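Local coordinates for protein 11R-lipoxygenase (Gersemia fruticosa, PDB 3VF1) that probably catalyses the insertion of molecular oxygen into a polyunsaturated fatty acid, using one non-heme iron per subunit under regulation by calcium, at residues I139-K144 / K522-I527; T309-L314 / R380-Q385; Y328-L333 / K376-C381; N516-V521 / E555-L560. All blocks are in the same frame, centred on the assembly; numbering follows the deposited sequence.

Contact 1: I139-K144 / K522-I527; sequences ILPNSK and KKDNEI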
loop_
_atom_site.group_PDB
_atom_site.type_symbol
_atom_site.label_atom_id
_atom_site.label_comp_id
_atom_site.label_asym_id
_atom_site.label_seq_id
_atom_site.Cartn_x
_atom_site.Cartn_y
_atom_site.Cartn_z
ATOM N N ILE A 139 26.637 -2.215 8.063
ATOM C CA ILE A 139 27.901 -1.602 7.671
ATOM C C ILE A 139 27.798 -0.878 6.333
ATOM O O ILE A 139 27.469 -1.482 5.312
ATOM C CB ILE A 139 29.011 -2.666 7.563
ATOM C CG1 ILE A 139 29.161 -3.413 8.890
ATOM C CG2 ILE A 139 30.331 -2.022 7.160
ATOM C CD1 ILE A 139 30.052 -4.631 8.806
ATOM N N LEU A 140 28.085 0.419 6.346
ATOM C CA LEU A 140 28.132 1.208 5.120
ATOM C C LEU A 140 29.371 0.840 4.312
ATOM O O LEU A 140 30.382 0.426 4.879
ATOM C CB LEU A 140 28.157 2.700 5.456
ATOM C CG LEU A 140 26.926 3.238 6.183
ATOM C CD1 LEU A 140 27.171 4.651 6.689
ATOM C CD2 LEU A 140 25.720 3.203 5.261
ATOM N N PRO A 141 29.303 0.994 2.982
ATOM C CA PRO A 141 30.460 0.675 2.138
ATOM C C PRO A 141 31.631 1.614 2.405
ATOM O O PRO A 141 32.787 1.202 2.315
ATOM C CB PRO A 141 29.924 0.872 0.718
ATOM C CG PRO A 141 28.796 1.829 0.866
ATOM C CD PRO A 141 28.177 1.527 2.196
ATOM N N ASN A 142 31.326 2.865 2.736
ATOM C CA ASN A 142 32.357 3.850 3.044
ATOM C C ASN A 142 32.675 3.897 4.537
ATOM O O ASN A 142 33.177 4.900 5.042
ATOM C CB ASN A 142 31.928 5.238 2.562
ATOM C CG ASN A 142 30.623 5.696 3.186
ATOM O OD1 ASN A 142 29.760 4.884 3.515
ATOM N ND2 ASN A 142 30.474 7.003 3.352
ATOM N N SER A 143 32.380 2.809 5.242
ATOM C CA SER A 143 32.643 2.736 6.673
ATOM C C SER A 143 34.078 2.293 6.930
ATOM O O SER A 143 34.845 2.072 5.995
ATOM C CB SER A 143 31.674 1.757 7.339
ATOM O OG SER A 143 31.974 1.595 8.713
ATOM N N LYS A 144 34.426 2.154 8.205
ATOM C CA LYS A 144 35.729 1.627 8.609
ATOM C C LYS A 144 35.639 0.126 8.891
ATOM O O LYS A 144 36.648 -0.579 8.877
ATOM C CB LYS A 144 36.265 2.360 9.847
ATOM C CG LYS A 144 35.203 2.754 10.865
ATOM C CD LYS A 144 34.654 4.150 10.580
ATOM C CE LYS A 144 33.462 4.483 11.464
ATOM N NZ LYS A 144 32.228 3.733 11.084
ATOM N N LYS A 522 27.029 11.401 0.867
ATOM C CA LYS A 522 27.603 11.587 -0.460
ATOM C C LYS A 522 28.485 10.407 -0.850
ATOM O O LYS A 522 28.428 9.924 -1.979
ATOM C CB LYS A 522 28.439 12.868 -0.518
ATOM C CG LYS A 522 27.655 14.155 -0.346
ATOM C CD LYS A 522 28.504 15.358 -0.740
ATOM C CE LYS A 522 27.847 16.674 -0.352
ATOM N NZ LYS A 522 27.847 16.893 1.122
ATOM N N LYS A 523 29.301 9.947 0.093
ATOM C CA LYS A 523 30.327 8.949 -0.198
ATOM C C LYS A 523 29.836 7.506 -0.062
ATOM O O LYS A 523 30.615 6.566 -0.215
ATOM C CB LYS A 523 31.549 9.186 0.694
ATOM C CG LYS A 523 32.365 10.401 0.280
ATOM C CD LYS A 523 33.464 10.727 1.280
ATOM C CE LYS A 523 34.438 11.750 0.711
ATOM N NZ LYS A 523 33.754 12.963 0.174
ATOM N N ASP A 524 28.545 7.333 0.207
ATOM C CA ASP A 524 27.947 6.005 0.237
ATOM C C ASP A 524 27.549 5.638 -1.186
ATOM O O ASP A 524 26.423 5.884 -1.606
ATOM C CB ASP A 524 26.720 5.969 1.155
ATOM C CG ASP A 524 26.026 4.619 1.151
ATOM O OD1 ASP A 524 26.285 3.811 0.233
ATOM O OD2 ASP A 524 25.211 4.367 2.063
ATOM N N ASN A 525 28.483 5.047 -1.923
ATOM C CA ASN A 525 28.258 4.727 -3.328
ATOM C C ASN A 525 27.022 3.859 -3.553
ATOM O O ASN A 525 26.428 3.884 -4.632
ATOM C CB ASN A 525 29.491 4.033 -3.909
ATOM C CG ASN A 525 29.830 2.743 -3.184
ATOM O OD1 ASN A 525 30.241 2.759 -2.023
ATOM N ND2 ASN A 525 29.664 1.618 -3.869
ATOM N N GLU A 526 26.632 3.096 -2.537
ATOM C CA GLU A 526 25.539 2.140 -2.681
ATOM C C GLU A 526 24.155 2.794 -2.625
ATOM O O GLU A 526 23.254 2.401 -3.364
ATOM C CB GLU A 526 25.663 1.033 -1.630
ATOM C CG GLU A 526 26.812 0.078 -1.912
ATOM C CD GLU A 526 27.038 -0.930 -0.802
ATOM O OE1 GLU A 526 26.419 -0.792 0.274
ATOM O OE2 GLU A 526 27.839 -1.866 -1.009
ATOM N N ILE A 527 23.984 3.787 -1.758
ATOM C CA ILE A 527 22.717 4.505 -1.689
ATOM C C ILE A 527 22.573 5.407 -2.908
ATOM O O ILE A 527 21.460 5.696 -3.352
ATOM C CB ILE A 527 22.598 5.358 -0.405
ATOM C CG1 ILE A 527 21.129 5.665 -0.098
ATOM C CG2 ILE A 527 23.387 6.652 -0.538
ATOM C CD1 ILE A 527 20.314 4.449 0.302
#

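Contact 2: T309-L314 / R380-Q385; sequences TDYKIL and RCADTQ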
loop_
_atom_site.group_PDB
_atom_site.type_symbol
_atom_site.label_atom_id
_atom_site.label_comp_id
_atom_site.label_asym_id
_atom_site.label_seq_id
_atom_site.Cartn_x
_atom_site.Cartn_y
_atom_site.Cartn_z
ATOM N N THR A 309 -14.684 19.377 -4.827
ATOM C CA THR A 309 -14.117 18.146 -5.365
ATOM C C THR A 309 -14.295 18.125 -6.879
ATOM O O THR A 309 -15.389 17.861 -7.379
ATOM C CB THR A 309 -14.792 16.892 -4.768
ATOM O OG1 THR A 309 -16.198 16.923 -5.038
ATOM C CG2 THR A 309 -14.569 16.819 -3.265
ATOM N N ASP A 310 -13.215 18.406 -7.603
ATOM C CA ASP A 310 -13.262 18.496 -9.058
ATOM C C ASP A 310 -12.660 17.249 -9.698
ATOM O O ASP A 310 -11.479 16.958 -9.513
ATOM C CB ASP A 310 -12.498 19.738 -9.525
ATOM C CG ASP A 310 -12.580 19.948 -11.027
ATOM O OD1 ASP A 310 -12.950 18.998 -11.748
ATOM O OD2 ASP A 310 -12.268 21.067 -11.489
ATOM N N TYR A 311 -13.475 16.524 -10.459
ATOM C CA TYR A 311 -13.029 15.293 -11.106
ATOM C C TYR A 311 -12.794 15.492 -12.601
ATOM O O TYR A 311 -13.152 14.649 -13.423
ATOM C CB TYR A 311 -14.044 14.178 -10.858
ATOM C CG TYR A 311 -14.159 13.831 -9.393
ATOM C CD1 TYR A 311 -15.003 14.546 -8.555
ATOM C CD2 TYR A 311 -13.402 12.806 -8.844
ATOM C CE1 TYR A 311 -15.097 14.241 -7.213
ATOM C CE2 TYR A 311 -13.491 12.494 -7.505
ATOM C CZ TYR A 311 -14.338 13.215 -6.694
ATOM O OH TYR A 311 -14.425 12.906 -5.358
ATOM N N LYS A 312 -12.176 16.619 -12.938
ATOM C CA LYS A 312 -11.829 16.935 -14.317
ATOM C C LYS A 312 -11.023 15.819 -14.976
ATOM O O LYS A 312 -11.114 15.610 -16.182
ATOM C CB LYS A 312 -11.026 18.234 -14.361
ATOM C CG LYS A 312 -10.571 18.637 -15.750
ATOM C CD LYS A 312 -9.897 19.999 -15.738
ATOM C CE LYS A 312 -9.547 20.460 -17.144
ATOM N NZ LYS A 312 -8.994 21.844 -17.153
ATOM N N ILE A 313 -10.230 15.107 -14.183
ATOM C CA ILE A 313 -9.315 14.106 -14.724
ATOM C C ILE A 313 -10.045 12.975 -15.452
ATOM O O ILE A 313 -9.459 12.294 -16.291
ATOM C CB ILE A 313 -8.410 13.510 -13.621
ATOM C CG1 ILE A 313 -7.292 12.678 -14.251
ATOM C CG2 ILE A 313 -9.227 12.670 -12.645
ATOM C CD1 ILE A 313 -6.200 12.286 -13.282
ATOM N N LEU A 314 -11.321 12.781 -15.138
ATOM C CA LEU A 314 -12.109 11.738 -15.788
ATOM C C LEU A 314 -12.475 12.108 -17.222
ATOM O O LEU A 314 -12.958 11.272 -17.985
ATOM C CB LEU A 314 -13.380 11.451 -14.987
ATOM C CG LEU A 314 -13.171 10.647 -13.703
ATOM C CD1 LEU A 314 -14.447 10.605 -12.877
ATOM C CD2 LEU A 314 -12.701 9.241 -14.035
ATOM N N ARG A 380 -20.272 10.319 -6.175
ATOM C CA ARG A 380 -19.545 9.253 -5.496
ATOM C C ARG A 380 -18.996 8.235 -6.490
ATOM O O ARG A 380 -17.905 7.700 -6.302
ATOM C CB ARG A 380 -20.455 8.549 -4.488
ATOM C CG ARG A 380 -20.869 9.421 -3.319
ATOM C CD ARG A 380 -19.682 9.744 -2.428
ATOM N NE ARG A 380 -19.126 8.548 -1.799
ATOM C CZ ARG A 380 -17.927 8.486 -1.229
ATOM N NH1 ARG A 380 -17.134 9.550 -1.208
ATOM N NH2 ARG A 380 -17.513 7.351 -0.683
ATOM N N CYS A 381 -19.755 7.967 -7.545
ATOM C CA CYS A 381 -19.326 7.013 -8.557
ATOM C C CYS A 381 -18.023 7.480 -9.194
ATOM O O CYS A 381 -17.103 6.688 -9.398
ATOM C CB CYS A 381 -20.404 6.833 -9.626
ATOM S SG CYS A 381 -20.094 5.439 -10.745
ATOM N N ALA A 382 -17.949 8.770 -9.502
ATOM C CA ALA A 382 -16.735 9.355 -10.050
ATOM C C ALA A 382 -15.580 9.172 -9.069
ATOM O O ALA A 382 -14.462 8.826 -9.462
ATOM C CB ALA A 382 -16.945 10.829 -10.348
ATOM N N ASP A 383 -15.858 9.402 -7.790
ATOM C CA ASP A 383 -14.837 9.301 -6.754
ATOM C C ASP A 383 -14.314 7.873 -6.640
ATOM O O ASP A 383 -13.135 7.659 -6.365
ATOM C CB ASP A 383 -15.396 9.766 -5.407
ATOM C CG ASP A 383 -14.346 9.776 -4.312
ATOM O OD1 ASP A 383 -13.573 10.755 -4.234
ATOM O OD2 ASP A 383 -14.296 8.803 -3.529
ATOM N N THR A 384 -15.194 6.902 -6.856
ATOM C CA THR A 384 -14.806 5.496 -6.805
ATOM C C THR A 384 -13.782 5.181 -7.888
ATOM O O THR A 384 -12.800 4.484 -7.638
ATOM C CB THR A 384 -16.019 4.564 -6.983
ATOM O OG1 THR A 384 -16.928 4.749 -5.892
ATOM C CG2 THR A 384 -15.572 3.109 -7.033
ATOM N N GLN A 385 -14.018 5.695 -9.091
ATOM C CA GLN A 385 -13.089 5.496 -10.197
ATOM C C GLN A 385 -11.725 6.016 -9.772
ATOM O O GLN A 385 -10.704 5.350 -9.944
ATOM C CB GLN A 385 -13.545 6.246 -11.456
ATOM C CG GLN A 385 -15.022 6.120 -11.802
ATOM C CD GLN A 385 -15.479 4.682 -11.930
ATOM O OE1 GLN A 385 -15.020 3.950 -12.807
ATOM N NE2 GLN A 385 -16.392 4.269 -11.055
#

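Contact 3: Y328-L333 / K376-C381; sequences YITTPL and KLWLRC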
loop_
_atom_site.group_PDB
_atom_site.type_symbol
_atom_site.label_atom_id
_atom_site.label_comp_id
_atom_site.label_asym_id
_atom_site.label_seq_id
_atom_site.Cartn_x
_atom_site.Cartn_y
_atom_site.Cartn_z
ATOM N N TYR A 328 -21.542 3.906 -17.596
ATOM C CA TYR A 328 -21.434 5.343 -17.786
ATOM C C TYR A 328 -20.741 6.017 -16.613
ATOM O O TYR A 328 -20.710 5.487 -15.502
ATOM C CB TYR A 328 -22.825 5.948 -17.974
ATOM C CG TYR A 328 -23.602 5.333 -19.112
ATOM C CD1 TYR A 328 -24.329 4.165 -18.928
ATOM C CD2 TYR A 328 -23.605 5.916 -20.372
ATOM C CE1 TYR A 328 -25.039 3.596 -19.966
ATOM C CE2 TYR A 328 -24.314 5.354 -21.416
ATOM C CZ TYR A 328 -25.028 4.193 -21.207
ATOM O OH TYR A 328 -25.733 3.627 -22.243
ATOM N N ILE A 329 -20.178 7.188 -16.881
ATOM C CA ILE A 329 -19.580 8.019 -15.851
ATOM C C ILE A 329 -19.589 9.453 -16.352
ATOM O O ILE A 329 -19.634 9.696 -17.556
ATOM C CB ILE A 329 -18.129 7.593 -15.534
ATOM C CG1 ILE A 329 -17.728 8.044 -14.127
ATOM C CG2 ILE A 329 -17.161 8.160 -16.568
ATOM C CD1 ILE A 329 -18.515 7.381 -13.012
ATOM N N THR A 330 -19.553 10.402 -15.427
ATOM C CA THR A 330 -19.510 11.807 -15.791
ATOM C C THR A 330 -18.184 12.398 -15.327
ATOM O O THR A 330 -17.253 11.664 -14.999
ATOM C CB THR A 330 -20.692 12.583 -15.178
ATOM O OG1 THR A 330 -20.513 12.712 -13.761
ATOM C CG2 THR A 330 -22.003 11.866 -15.461
ATOM N N THR A 331 -18.098 13.721 -15.313
ATOM C CA THR A 331 -16.879 14.411 -14.919
ATOM C C THR A 331 -17.265 15.525 -13.957
ATOM O O THR A 331 -17.059 16.705 -14.242
ATOM C CB THR A 331 -16.166 14.994 -16.148
ATOM O OG1 THR A 331 -17.012 15.961 -16.780
ATOM C CG2 THR A 331 -15.837 13.891 -17.141
ATOM N N PRO A 332 -17.818 15.143 -12.799
ATOM C CA PRO A 332 -18.575 16.048 -11.934
ATOM C C PRO A 332 -17.736 17.021 -11.117
ATOM O O PRO A 332 -16.518 16.881 -11.013
ATOM C CB PRO A 332 -19.297 15.087 -10.993
ATOM C CG PRO A 332 -18.367 13.938 -10.869
ATOM C CD PRO A 332 -17.689 13.800 -12.208
ATOM N N LEU A 333 -18.418 18.010 -10.550
ATOM C CA LEU A 333 -17.835 18.901 -9.560
ATOM C C LEU A 333 -18.790 18.973 -8.379
ATOM O O LEU A 333 -19.996 19.130 -8.555
ATOM C CB LEU A 333 -17.618 20.303 -10.128
ATOM C CG LEU A 333 -16.683 20.434 -11.329
ATOM C CD1 LEU A 333 -17.454 20.276 -12.627
ATOM C CD2 LEU A 333 -15.950 21.764 -11.288
ATOM N N LYS A 376 -25.993 12.988 -6.008
ATOM C CA LYS A 376 -24.955 12.572 -5.072
ATOM C C LYS A 376 -24.348 11.227 -5.464
ATOM O O LYS A 376 -23.139 11.031 -5.347
ATOM C CB LYS A 376 -25.514 12.505 -3.648
ATOM C CG LYS A 376 -25.796 13.872 -3.038
ATOM C CD LYS A 376 -26.159 13.777 -1.564
ATOM C CE LYS A 376 -27.448 13.000 -1.341
ATOM N NZ LYS A 376 -27.823 12.955 0.099
ATOM N N LEU A 377 -25.183 10.305 -5.929
ATOM C CA LEU A 377 -24.713 8.983 -6.322
ATOM C C LEU A 377 -23.709 9.072 -7.463
ATOM O O LEU A 377 -22.724 8.338 -7.487
ATOM C CB LEU A 377 -25.888 8.089 -6.724
ATOM C CG LEU A 377 -26.799 7.653 -5.572
ATOM C CD1 LEU A 377 -28.083 7.029 -6.100
ATOM C CD2 LEU A 377 -26.073 6.680 -4.657
ATOM N N TRP A 378 -23.957 9.979 -8.403
ATOM C CA TRP A 378 -23.074 10.143 -9.556
ATOM C C TRP A 378 -21.749 10.795 -9.172
ATOM O O TRP A 378 -20.726 10.550 -9.809
ATOM C CB TRP A 378 -23.768 10.955 -10.650
ATOM C CG TRP A 378 -24.703 10.135 -11.496
ATOM C CD1 TRP A 378 -26.051 9.990 -11.329
ATOM C CD2 TRP A 378 -24.353 9.343 -12.638
ATOM N NE1 TRP A 378 -26.560 9.160 -12.297
ATOM C CE2 TRP A 378 -25.540 8.748 -13.112
ATOM C CE3 TRP A 378 -23.153 9.080 -13.303
ATOM C CZ2 TRP A 378 -25.559 7.907 -14.221
ATOM C CZ3 TRP A 378 -23.175 8.244 -14.406
ATOM C CH2 TRP A 378 -24.370 7.670 -14.854
ATOM N N LEU A 379 -21.767 11.620 -8.131
ATOM C CA LEU A 379 -20.544 12.242 -7.633
ATOM C C LEU A 379 -19.657 11.196 -6.961
ATOM O O LEU A 379 -18.442 11.182 -7.153
ATOM C CB LEU A 379 -20.874 13.365 -6.648
ATOM C CG LEU A 379 -19.681 14.137 -6.081
ATOM C CD1 LEU A 379 -18.927 14.867 -7.181
ATOM C CD2 LEU A 379 -20.143 15.115 -5.009
ATOM N N ARG A 380 -20.272 10.319 -6.175
ATOM C CA ARG A 380 -19.545 9.253 -5.496
ATOM C C ARG A 380 -18.996 8.235 -6.490
ATOM O O ARG A 380 -17.905 7.700 -6.302
ATOM C CB ARG A 380 -20.455 8.549 -4.488
ATOM C CG ARG A 380 -20.869 9.421 -3.319
ATOM C CD ARG A 380 -19.682 9.744 -2.428
ATOM N NE ARG A 380 -19.126 8.548 -1.799
ATOM C CZ ARG A 380 -17.927 8.486 -1.229
ATOM N NH1 ARG A 380 -17.134 9.550 -1.208
ATOM N NH2 ARG A 380 -17.513 7.351 -0.683
ATOM N N CYS A 381 -19.755 7.967 -7.545
ATOM C CA CYS A 381 -19.326 7.013 -8.557
ATOM C C CYS A 381 -18.023 7.480 -9.194
ATOM O O CYS A 381 -17.103 6.688 -9.398
ATOM C CB CYS A 381 -20.404 6.833 -9.626
ATOM S SG CYS A 381 -20.094 5.439 -10.745
HETATM O O HOH W 1 -19.973 10.516 -12.498
#

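Contact 4: N516-V521 / E555-L560; sequences NDDDSV and ENREEL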
loop_
_atom_site.group_PDB
_atom_site.type_symbol
_atom_site.label_atom_id
_atom_site.label_comp_id
_atom_site.label_asym_id
_atom_site.label_seq_id
_atom_site.Cartn_x
_atom_site.Cartn_y
_atom_site.Cartn_z
ATOM N N ASN A 516 27.036 9.936 10.074
ATOM C CA ASN A 516 27.437 10.946 11.044
ATOM C C ASN A 516 27.300 12.361 10.489
ATOM O O ASN A 516 27.190 13.325 11.248
ATOM C CB ASN A 516 28.876 10.703 11.500
ATOM C CG ASN A 516 29.066 10.955 12.984
ATOM O OD1 ASN A 516 29.489 10.066 13.725
ATOM N ND2 ASN A 516 28.749 12.167 13.427
ATOM N N ASP A 517 27.305 12.486 9.167
ATOM C CA ASP A 517 27.208 13.794 8.530
ATOM C C ASP A 517 26.818 13.660 7.062
ATOM O O ASP A 517 26.714 12.551 6.537
ATOM C CB ASP A 517 28.533 14.549 8.663
ATOM C CG ASP A 517 29.715 13.769 8.109
ATOM O OD1 ASP A 517 29.577 13.146 7.034
ATOM O OD2 ASP A 517 30.785 13.780 8.753
ATOM N N ASP A 518 26.610 14.795 6.403
ATOM C CA ASP A 518 26.155 14.804 5.017
ATOM C C ASP A 518 27.179 14.169 4.081
ATOM O O ASP A 518 26.821 13.622 3.036
ATOM C CB ASP A 518 25.848 16.234 4.567
ATOM C CG ASP A 518 24.770 16.890 5.410
ATOM O OD1 ASP A 518 24.045 16.163 6.125
ATOM O OD2 ASP A 518 24.643 18.133 5.355
ATOM N N ASP A 519 28.451 14.243 4.456
ATOM C CA ASP A 519 29.510 13.651 3.650
ATOM C C ASP A 519 29.376 12.130 3.666
ATOM O O ASP A 519 29.650 11.461 2.670
ATOM C CB ASP A 519 30.883 14.063 4.175
ATOM C CG ASP A 519 31.958 13.997 3.106
ATOM O OD1 ASP A 519 31.712 14.486 1.982
ATOM O OD2 ASP A 519 33.048 13.453 3.388
ATOM N N SER A 520 28.947 11.594 4.805
ATOM C CA SER A 520 28.718 10.163 4.939
ATOM C C SER A 520 27.716 9.699 3.897
ATOM O O SER A 520 27.793 8.568 3.427
ATOM C CB SER A 520 28.182 9.825 6.330
ATOM O OG SER A 520 29.015 10.348 7.350
ATOM N N VAL A 521 26.778 10.575 3.543
ATOM C CA VAL A 521 25.736 10.245 2.574
ATOM C C VAL A 521 26.257 10.355 1.143
ATOM O O VAL A 521 25.972 9.497 0.304
ATOM C CB VAL A 521 24.510 11.161 2.732
ATOM C CG1 VAL A 521 23.414 10.748 1.762
ATOM C CG2 VAL A 521 23.998 11.121 4.162
ATOM N N GLU A 555 22.431 14.426 -1.314
ATOM C CA GLU A 555 23.528 15.325 -0.971
ATOM C C GLU A 555 23.636 15.564 0.534
ATOM O O GLU A 555 24.657 16.053 1.016
ATOM C CB GLU A 555 23.367 16.660 -1.701
ATOM C CG GLU A 555 23.333 16.529 -3.214
ATOM C CD GLU A 555 24.582 15.870 -3.769
ATOM O OE1 GLU A 555 25.694 16.348 -3.460
ATOM O OE2 GLU A 555 24.453 14.870 -4.507
ATOM N N ASN A 556 22.586 15.224 1.272
ATOM C CA ASN A 556 22.597 15.377 2.724
ATOM C C ASN A 556 21.700 14.352 3.405
ATOM O O ASN A 556 21.002 13.588 2.740
ATOM C CB ASN A 556 22.179 16.797 3.116
ATOM C CG ASN A 556 20.830 17.187 2.545
ATOM O OD1 ASN A 556 19.788 16.902 3.135
ATOM N ND2 ASN A 556 20.844 17.846 1.392
ATOM N N ARG A 557 21.722 14.340 4.735
ATOM C CA ARG A 557 20.967 13.358 5.504
ATOM C C ARG A 557 19.475 13.668 5.503
ATOM O O ARG A 557 18.646 12.760 5.545
ATOM C CB ARG A 557 21.479 13.301 6.944
ATOM C CG ARG A 557 22.901 12.784 7.077
ATOM C CD ARG A 557 23.276 12.568 8.534
ATOM N NE ARG A 557 23.206 13.804 9.307
ATOM C CZ ARG A 557 23.453 13.889 10.610
ATOM N NH1 ARG A 557 23.786 12.805 11.301
ATOM N NH2 ARG A 557 23.364 15.058 11.226
ATOM N N GLU A 558 19.133 14.951 5.446
ATOM C CA GLU A 558 17.736 15.367 5.496
ATOM C C GLU A 558 16.967 14.889 4.265
ATOM O O GLU A 558 15.844 14.407 4.382
ATOM C CB GLU A 558 17.627 16.888 5.639
ATOM C CG GLU A 558 17.991 17.405 7.025
ATOM C CD GLU A 558 19.468 17.235 7.348
ATOM O OE1 GLU A 558 20.300 17.338 6.419
ATOM O OE2 GLU A 558 19.796 16.997 8.531
ATOM N N GLU A 559 17.574 15.023 3.091
ATOM C CA GLU A 559 16.966 14.527 1.860
ATOM C C GLU A 559 16.727 13.029 1.953
ATOM O O GLU A 559 15.682 12.530 1.535
ATOM C CB GLU A 559 17.863 14.817 0.655
ATOM C CG GLU A 559 17.937 16.279 0.257
ATOM C CD GLU A 559 18.841 16.507 -0.941
ATOM O OE1 GLU A 559 19.085 15.540 -1.697
ATOM O OE2 GLU A 559 19.309 17.651 -1.126
ATOM N N LEU A 560 17.705 12.317 2.501
ATOM C CA LEU A 560 17.628 10.868 2.625
ATOM C C LEU A 560 16.494 10.458 3.564
ATOM O O LEU A 560 15.723 9.548 3.262
ATOM C CB LEU A 560 18.958 10.314 3.137
ATOM C CG LEU A 560 19.018 8.802 3.358
ATOM C CD1 LEU A 560 18.644 8.056 2.087
ATOM C CD2 LEU A 560 20.402 8.394 3.833
#

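Contact 1: I139-K144 / K522-I527
P141 lays its ring against the first turn of helix 525-538, and all three of its methylene carbons meet side-chain oxygens. CG sits 3.3 Å from D524 OD1, CB is equally close to N525 OD1, and CD lies 3.5 Å from E526 OE1. Toward this segment, the pyrrolidine ring therefore meets mainly polar side-chain oxygens, in van der Waals contact. L140 extends this surface by turning CD2 to within 3.4 Å of D524 OD2. N142 works along the backbone instead: its CB is 3.3 Å from K523 O, while its ND2 donates to S520 O of helix 518-522.

Two of the acids around the proline, D524 and E526, are themselves held. D524 is the N-cap, with CG anti to the backbone N (chi1 177°), and its OD1 accepts I527 N at 3.0 Å. This N-H arrives well above the carboxylate plane, at a donor angle of 158°, and E526 N adds a weaker bond to the same oxygen. D524 OD2 is held by Y515 and H415. E526 forms a salt bridge through OE2 with R154, which also binds I139 O. On the other side, a type I turn closed by S143 N to L140 O (3.1 Å) places P141 and N142 at its two corners.

The turn belongs to the linker between strand 130-134, an outer strand of the PLAT beta sandwich, and helix 148-164, which supplies R154. It rests where helices 518-522 and 525-538 meet, with L140 also touching P416 of helix 416-425.

Contact 2: T309-L314 / R380-Q385
D383 OD1 receives the hydroxyl of Y311 in a short hydrogen bond, 2.6 Å from OH. The phenol comes in on the anti side of the carboxylate, 19° out of its plane, and OD1 lies at the ring edge. Ring and carboxylate are almost perpendicular (87°). With D383 CG anti to the backbone N (chi1 -176°), the carboxylate is brought to the hydroxyl, the two side chains crossing at a slant. The ring also passes close to the helix backbone, where Y311 CE2 is 3.5 Å from D383 CA, and A382 CB lies over one ring face, displaced toward the rim.

A phenylalanine here would probably keep the packing on A382 but leave D383 OD1 without its hydroxyl donor, inside a buried contact.

L314 extends the apolar part: its CD1 touches A382 CB at 3.6 Å, and its CD2 reaches Q385 CB at 4.0 Å. Q385 bends away from L314, donating through NE2 to C381 O (3.0 Å) and to T594 O.

The arrangement docks the end of strand 306-310 and the turn after it onto helix 369-410. That long helix of the lipoxygenase fold also carries the iron ligands H392 and H397; the side chain of H392 is about 11 Å from that of D383.

Contact 3: Y328-L333 / K376-C381
W378 presents the six-membered end of its indole to the loop Y328-L333, tying the long helix 369-410 of the lipoxygenase domain to the lead-in of strand 333-338, the central strand of a five-stranded antiparallel sheet. The loop meets the ring mainly at its rim. Y328 CB approaches CH2 of W378 at 3.9 Å, and I329 CA lies at the same distance from W378 CZ3, both close to the ring plane. T330 comes in more obliquely, its side chain crossing that of W378 at about a right angle, with CG2 3.7 Å from CE3. The indole CG stands anti to the carbonyl carbon (chi1 -81°), which lets the six-membered end of the ring reach the loop. An alanine in its place would probably open a gap beside Y328 CB, I329 CA and T330 CG2, leaving those groups without their packing partner.

Beyond the indole, smaller groups continue the packing. I329 CG1 is anti to the backbone N (chi1 -157°), which carries CD1 round to C381 SG, 3.4 Å away. L379 offers one methyl, CD1, to the ring of P332, 3.8 Å from its CB and equally far from its CG.

A water in the plane of the indole supplies the polar link. It accepts from T330 N and donates both to W378 O and to T330 OG1, the last at 2.6 Å; T330 OG1 is also hydrogen-bonded to L351 O.

Contact 4: N516-V521 / E555-L560
D518 and N556 bring two helix starts together, with their CA atoms 4.3 Å apart: helix 518-522 and helix 557-579 each begin here, and each has its own N-cap. One hydrogen bond joins them directly. R557 N, in the first turn of the second helix, donates to D518 OD1 at 3.3 Å and 162°, approaching from above the carboxylate plane. The acid thus serves an amide at the neighbouring helix start. Its side chain lies alongside that of N556, pointing the same way, with CG 3.5 Å from N556 CB.

The caps, D517 and N556, serve S520 N and E559 N. D517 OD1 takes two donors, S520 N at 2.8 Å, nearly in line with the C-O bond, and S520 OG from above the carboxylate plane. N556 OD1 accepts E559 N at 2.9 Å, while its ND2 makes a weak bond to E559 OE2.

R557 bends at chi3 (-61°), bringing one face of its guanidinium over N516 O and D517 CA. NH1 is near N516 O but at a poor angle; its hydrogen bond goes to Y515 O instead. The charges of R557 and D518 attract only across a longer gap, and E558 OE1 lies close to D518 OD1, which would probably offset part of that gain. E555 O accepts weakly from K522 NZ, and E555 OE2 is bonded to S553 OG.

The apolar side of the contact is carried by V521, which is buried and directed toward the second segment. Its CG1 faces L560 CD2 at 4.3 Å, and its CG2 presses on the aliphatic part of R557, 3.5 Å from CG.

How the contacts relate
The four contacts form two clusters. Contacts 2 and 3 have centres 6 Å apart and share R380 and C381 on helix 369-410; Y311 N lies 3.1 Å from P332 O, probably a hydrogen bond, and P332 CG packs on A382 CB at 3.5 Å. Contacts 1 and 4, with centres 11 Å apart, occupy consecutive helices, and I527 CG1 meets L560 CD1 at 4.1 Å. Contact 1 lies on the opposite side of the chain's centre from contacts 2 and 3, about 46 Å from contact 2 between centres. Contact 2 approaches the iron-binding region along its helix, whereas contacts 1, 3 and 4 lie away from the metal ligands.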